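Local coordinates for flagellar protein FlgA (PDB 3FRN), which probably acts as a periplasmic chaperone in the formation of the P-ring of the flagellar basal body, at residues A[75-87]-A[112-126]. Numbering follows the deposited sequence.
Sequences LKNAVFEEIGKKA and IRVTKISKNLFSVFL
Glu82 lies across Ile112 and Val114 on the edge strand of a beta hairpin, chiefly through its methylenes. Glu82 CG stands anti to the backbone N (chi1 -175°), which places it 3.5 Å from Val114 CG2; it also lies against Ile112 O and the CG2 methyl of Ile112. The Glu82 and Val114 side chains run alongside one another, pointing opposite ways, and Lys86 repeats this against Val114 one turn on, with Lys86 CG 3.4 Å from Val114 O. With an alanine here in place of Glu82, Val114 CG2 would probably lose its nearest cover from the helix, a gap opening beside it, while Ile112 CG2 would keep only CB from this residue. Toward the helix start, Ala78 CB meets Ile112 CD1 at 3.7 Å. Deeper in, Val79 divides its two methyls: CG1 goes to Val124, and Val79 CG2 lies 3.9 Å from Leu126 CD2, the two side chains crossing at about a right angle. Ile83 crosses Val124 similarly. At the helix end Ala87 CB approaches Phe122 CZ obliquely, at 3.7 Å. The contact is thus largely apolar packing of one helix on strands 112-118 and 121-126, its axis running at 40° to the first, consistent with the helix-on-sheet layout of a HotDog-like domain. Strand 132-148 pairs with 121-127 and supplies Leu139, which touches both Ile83 and Phe122, while Leu38 touches Leu75 and Leu126.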
# COMPACT_ATOMS: atom_id res chain seq x y z
N LEU A 75 9.46 -13.94 -18.42
CA LEU A 75 8.02 -14.09 -18.26
C LEU A 75 7.54 -13.18 -17.11
O LEU A 75 6.61 -12.39 -17.30
CB LEU A 75 7.67 -15.56 -17.98
CG LEU A 75 6.24 -15.78 -17.48
CD1 LEU A 75 5.23 -15.40 -18.56
CD2 LEU A 75 6.04 -17.21 -17.02
N LYS A 76 8.17 -13.32 -15.95
CA LYS A 76 7.94 -12.46 -14.78
C LYS A 76 7.90 -10.98 -15.15
O LYS A 76 6.93 -10.30 -14.83
CB LYS A 76 9.06 -12.68 -13.76
CG LYS A 76 8.91 -11.86 -12.50
CD LYS A 76 10.21 -11.19 -12.12
CE LYS A 76 10.00 -10.24 -10.97
NZ LYS A 76 11.30 -9.94 -10.32
N ASN A 77 8.96 -10.51 -15.80
CA ASN A 77 9.05 -9.13 -16.26
C ASN A 77 7.85 -8.74 -17.11
O ASN A 77 7.24 -7.70 -16.89
CB ASN A 77 10.34 -8.89 -17.07
CG ASN A 77 11.57 -8.70 -16.19
OD1 ASN A 77 12.59 -8.21 -16.67
ND2 ASN A 77 11.49 -9.07 -14.92
N ALA A 78 7.49 -9.60 -18.07
CA ALA A 78 6.40 -9.29 -18.99
C ALA A 78 5.04 -9.33 -18.28
O ALA A 78 4.13 -8.57 -18.61
CB ALA A 78 6.43 -10.24 -20.18
N VAL A 79 4.93 -10.21 -17.30
CA VAL A 79 3.75 -10.29 -16.44
C VAL A 79 3.66 -9.03 -15.54
O VAL A 79 2.64 -8.36 -15.54
CB VAL A 79 3.71 -11.62 -15.64
CG1 VAL A 79 2.71 -11.57 -14.47
CG2 VAL A 79 3.36 -12.77 -16.58
N PHE A 80 4.75 -8.71 -14.83
CA PHE A 80 4.80 -7.53 -13.96
C PHE A 80 4.55 -6.20 -14.68
O PHE A 80 3.85 -5.32 -14.15
CB PHE A 80 6.12 -7.47 -13.18
CG PHE A 80 6.09 -8.23 -11.86
CD1 PHE A 80 5.87 -9.61 -11.84
CD2 PHE A 80 6.29 -7.57 -10.66
CE1 PHE A 80 5.85 -10.31 -10.63
CE2 PHE A 80 6.26 -8.26 -9.45
CZ PHE A 80 6.05 -9.64 -9.44
N GLU A 81 5.15 -6.04 -15.86
CA GLU A 81 4.88 -4.87 -16.69
C GLU A 81 3.39 -4.74 -16.99
O GLU A 81 2.83 -3.65 -16.93
CB GLU A 81 5.70 -4.91 -17.99
CG GLU A 81 7.15 -4.47 -17.83
CD GLU A 81 7.96 -4.57 -19.13
OE1 GLU A 81 7.70 -5.49 -19.94
OE2 GLU A 81 8.85 -3.73 -19.34
N GLU A 82 2.75 -5.87 -17.29
CA GLU A 82 1.33 -5.92 -17.61
C GLU A 82 0.43 -5.62 -16.41
O GLU A 82 -0.54 -4.86 -16.54
CB GLU A 82 0.97 -7.27 -18.25
CG GLU A 82 -0.47 -7.40 -18.75
CD GLU A 82 -0.89 -6.31 -19.70
OE1 GLU A 82 -0.08 -5.94 -20.58
OE2 GLU A 82 -2.04 -5.82 -19.57
N ILE A 83 0.73 -6.22 -15.25
CA ILE A 83 -0.01 -5.91 -14.02
C ILE A 83 0.07 -4.41 -13.75
O ILE A 83 -0.96 -3.75 -13.54
CB ILE A 83 0.52 -6.71 -12.78
CG1 ILE A 83 0.25 -8.21 -12.93
CG2 ILE A 83 -0.18 -6.25 -11.51
CD1 ILE A 83 1.10 -9.12 -11.98
N GLY A 84 1.29 -3.87 -13.80
CA GLY A 84 1.54 -2.43 -13.63
C GLY A 84 0.61 -1.53 -14.42
O GLY A 84 0.14 -0.51 -13.91
N LYS A 85 0.32 -1.93 -15.66
CA LYS A 85 -0.58 -1.17 -16.53
C LYS A 85 -2.05 -1.28 -16.13
O LYS A 85 -2.75 -0.28 -16.09
CB LYS A 85 -0.40 -1.58 -18.00
CG LYS A 85 0.97 -1.24 -18.58
CD LYS A 85 1.15 -1.83 -19.97
CE LYS A 85 2.63 -1.98 -20.33
NZ LYS A 85 3.26 -3.21 -19.74
N LYS A 86 -2.51 -2.49 -15.81
CA LYS A 86 -3.91 -2.68 -15.44
C LYS A 86 -4.21 -2.30 -14.00
O LYS A 86 -5.32 -1.86 -13.70
CB LYS A 86 -4.36 -4.12 -15.71
CG LYS A 86 -4.48 -4.47 -17.19
CD LYS A 86 -5.58 -3.66 -17.87
CE LYS A 86 -5.52 -3.82 -19.38
NZ LYS A 86 -6.52 -2.94 -20.06
N ALA A 87 -3.23 -2.47 -13.11
CA ALA A 87 -3.42 -2.15 -11.69
C ALA A 87 -3.30 -0.66 -11.38
O ALA A 87 -3.98 -0.17 -10.49
CB ALA A 87 -2.45 -2.95 -10.83
N ILE A 112 -0.63 -11.80 -22.95
CA ILE A 112 -0.73 -11.64 -21.50
C ILE A 112 -1.86 -10.67 -21.18
O ILE A 112 -1.73 -9.47 -21.41
CB ILE A 112 0.60 -11.16 -20.87
CG1 ILE A 112 1.73 -12.15 -21.19
CG2 ILE A 112 0.45 -10.98 -19.35
CD1 ILE A 112 3.11 -11.65 -20.87
N ARG A 113 -2.98 -11.20 -20.68
CA ARG A 113 -4.15 -10.39 -20.35
C ARG A 113 -4.42 -10.40 -18.85
O ARG A 113 -4.50 -11.47 -18.23
CB ARG A 113 -5.38 -10.87 -21.13
CG ARG A 113 -6.62 -10.00 -20.98
CD ARG A 113 -7.84 -10.62 -21.67
NE ARG A 113 -8.19 -11.93 -21.11
CZ ARG A 113 -9.31 -12.61 -21.37
NH1 ARG A 113 -10.22 -12.11 -22.20
NH2 ARG A 113 -9.51 -13.79 -20.80
N VAL A 114 -4.56 -9.20 -18.27
CA VAL A 114 -4.76 -9.06 -16.82
C VAL A 114 -6.10 -8.39 -16.50
O VAL A 114 -6.41 -7.31 -17.04
CB VAL A 114 -3.60 -8.26 -16.17
CG1 VAL A 114 -3.90 -7.91 -14.73
CG2 VAL A 114 -2.31 -9.04 -16.26
N THR A 115 -6.88 -9.04 -15.62
CA THR A 115 -8.19 -8.47 -15.22
C THR A 115 -8.29 -8.43 -13.70
O THR A 115 -7.78 -9.31 -13.01
CB THR A 115 -9.36 -9.32 -15.77
OG1 THR A 115 -8.96 -9.80 -17.08
CG2 THR A 115 -10.68 -8.51 -15.86
N LYS A 116 -8.95 -7.40 -13.18
CA LYS A 116 -9.17 -7.24 -11.74
C LYS A 116 -10.24 -8.20 -11.25
O LYS A 116 -11.35 -8.22 -11.79
CB LYS A 116 -9.56 -5.79 -11.42
CG LYS A 116 -9.81 -5.50 -9.95
CD LYS A 116 -9.82 -4.00 -9.68
CE LYS A 116 -10.29 -3.68 -8.26
NZ LYS A 116 -11.79 -3.70 -8.12
N ILE A 117 -9.91 -8.99 -10.23
CA ILE A 117 -10.90 -9.87 -9.61
C ILE A 117 -11.58 -9.12 -8.48
O ILE A 117 -12.80 -9.00 -8.44
CB ILE A 117 -10.27 -11.19 -9.12
CG1 ILE A 117 -9.66 -11.97 -10.29
CG2 ILE A 117 -11.29 -12.05 -8.39
CD1 ILE A 117 -10.62 -12.20 -11.45
N SER A 118 -10.76 -8.60 -7.56
CA SER A 118 -11.22 -7.78 -6.46
C SER A 118 -10.10 -6.82 -6.07
O SER A 118 -9.19 -6.56 -6.87
CB SER A 118 -11.61 -8.65 -5.26
OG SER A 118 -10.45 -9.26 -4.69
N LYS A 119 -10.17 -6.32 -4.84
CA LYS A 119 -9.12 -5.47 -4.29
C LYS A 119 -7.82 -6.26 -4.13
O LYS A 119 -7.79 -7.29 -3.44
CB LYS A 119 -9.58 -4.90 -2.94
CG LYS A 119 -8.65 -3.86 -2.34
CD LYS A 119 -9.04 -3.57 -0.90
CE LYS A 119 -8.01 -2.69 -0.21
NZ LYS A 119 -7.88 -1.36 -0.86
N ASN A 120 -6.78 -5.79 -4.82
CA ASN A 120 -5.42 -6.36 -4.75
C ASN A 120 -5.23 -7.74 -5.39
O ASN A 120 -4.21 -8.40 -5.19
CB ASN A 120 -4.88 -6.36 -3.31
CG ASN A 120 -4.76 -4.97 -2.74
OD1 ASN A 120 -4.54 -4.00 -3.46
ND2 ASN A 120 -4.90 -4.86 -1.42
N LEU A 121 -6.23 -8.17 -6.17
CA LEU A 121 -6.25 -9.50 -6.75
C LEU A 121 -6.52 -9.42 -8.25
O LEU A 121 -7.55 -8.90 -8.69
CB LEU A 121 -7.32 -10.35 -6.05
CG LEU A 121 -7.47 -11.82 -6.41
CD1 LEU A 121 -6.28 -12.61 -5.97
CD2 LEU A 121 -8.73 -12.38 -5.76
N PHE A 122 -5.58 -9.93 -9.05
CA PHE A 122 -5.70 -9.86 -10.49
C PHE A 122 -5.56 -11.24 -11.13
O PHE A 122 -4.77 -12.06 -10.65
CB PHE A 122 -4.67 -8.88 -11.06
CG PHE A 122 -4.97 -7.44 -10.75
CD1 PHE A 122 -5.68 -6.66 -11.65
CD2 PHE A 122 -4.54 -6.87 -9.55
CE1 PHE A 122 -5.98 -5.32 -11.35
CE2 PHE A 122 -4.84 -5.54 -9.25
CZ PHE A 122 -5.55 -4.77 -10.15
N SER A 123 -6.35 -11.49 -12.18
CA SER A 123 -6.22 -12.71 -12.96
C SER A 123 -5.32 -12.46 -14.16
O SER A 123 -5.68 -11.73 -15.07
CB SER A 123 -7.58 -13.21 -13.45
OG SER A 123 -8.13 -14.15 -12.54
N VAL A 124 -4.14 -13.08 -14.15
CA VAL A 124 -3.21 -12.95 -15.24
C VAL A 124 -3.32 -14.16 -16.17
O VAL A 124 -2.87 -15.27 -15.84
CB VAL A 124 -1.74 -12.85 -14.74
CG1 VAL A 124 -0.81 -12.67 -15.91
CG2 VAL A 124 -1.60 -11.68 -13.75
N PHE A 125 -3.89 -13.92 -17.34
CA PHE A 125 -4.12 -14.97 -18.30
C PHE A 125 -2.98 -15.05 -19.31
O PHE A 125 -2.63 -14.04 -19.95
CB PHE A 125 -5.44 -14.74 -19.03
CG PHE A 125 -5.66 -15.68 -20.18
CD1 PHE A 125 -5.86 -17.03 -19.95
CD2 PHE A 125 -5.64 -15.21 -21.49
CE1 PHE A 125 -6.06 -17.91 -21.00
CE2 PHE A 125 -5.84 -16.07 -22.55
CZ PHE A 125 -6.05 -17.43 -22.31
N LEU A 126 -2.41 -16.24 -19.46
CA LEU A 126 -1.30 -16.45 -20.39
C LEU A 126 -1.68 -17.44 -21.47
O LEU A 126 -2.07 -18.57 -21.18
CB LEU A 126 -0.06 -16.97 -19.63
CG LEU A 126 0.36 -16.23 -18.36
CD1 LEU A 126 1.56 -16.96 -17.70
CD2 LEU A 126 0.71 -14.80 -18.68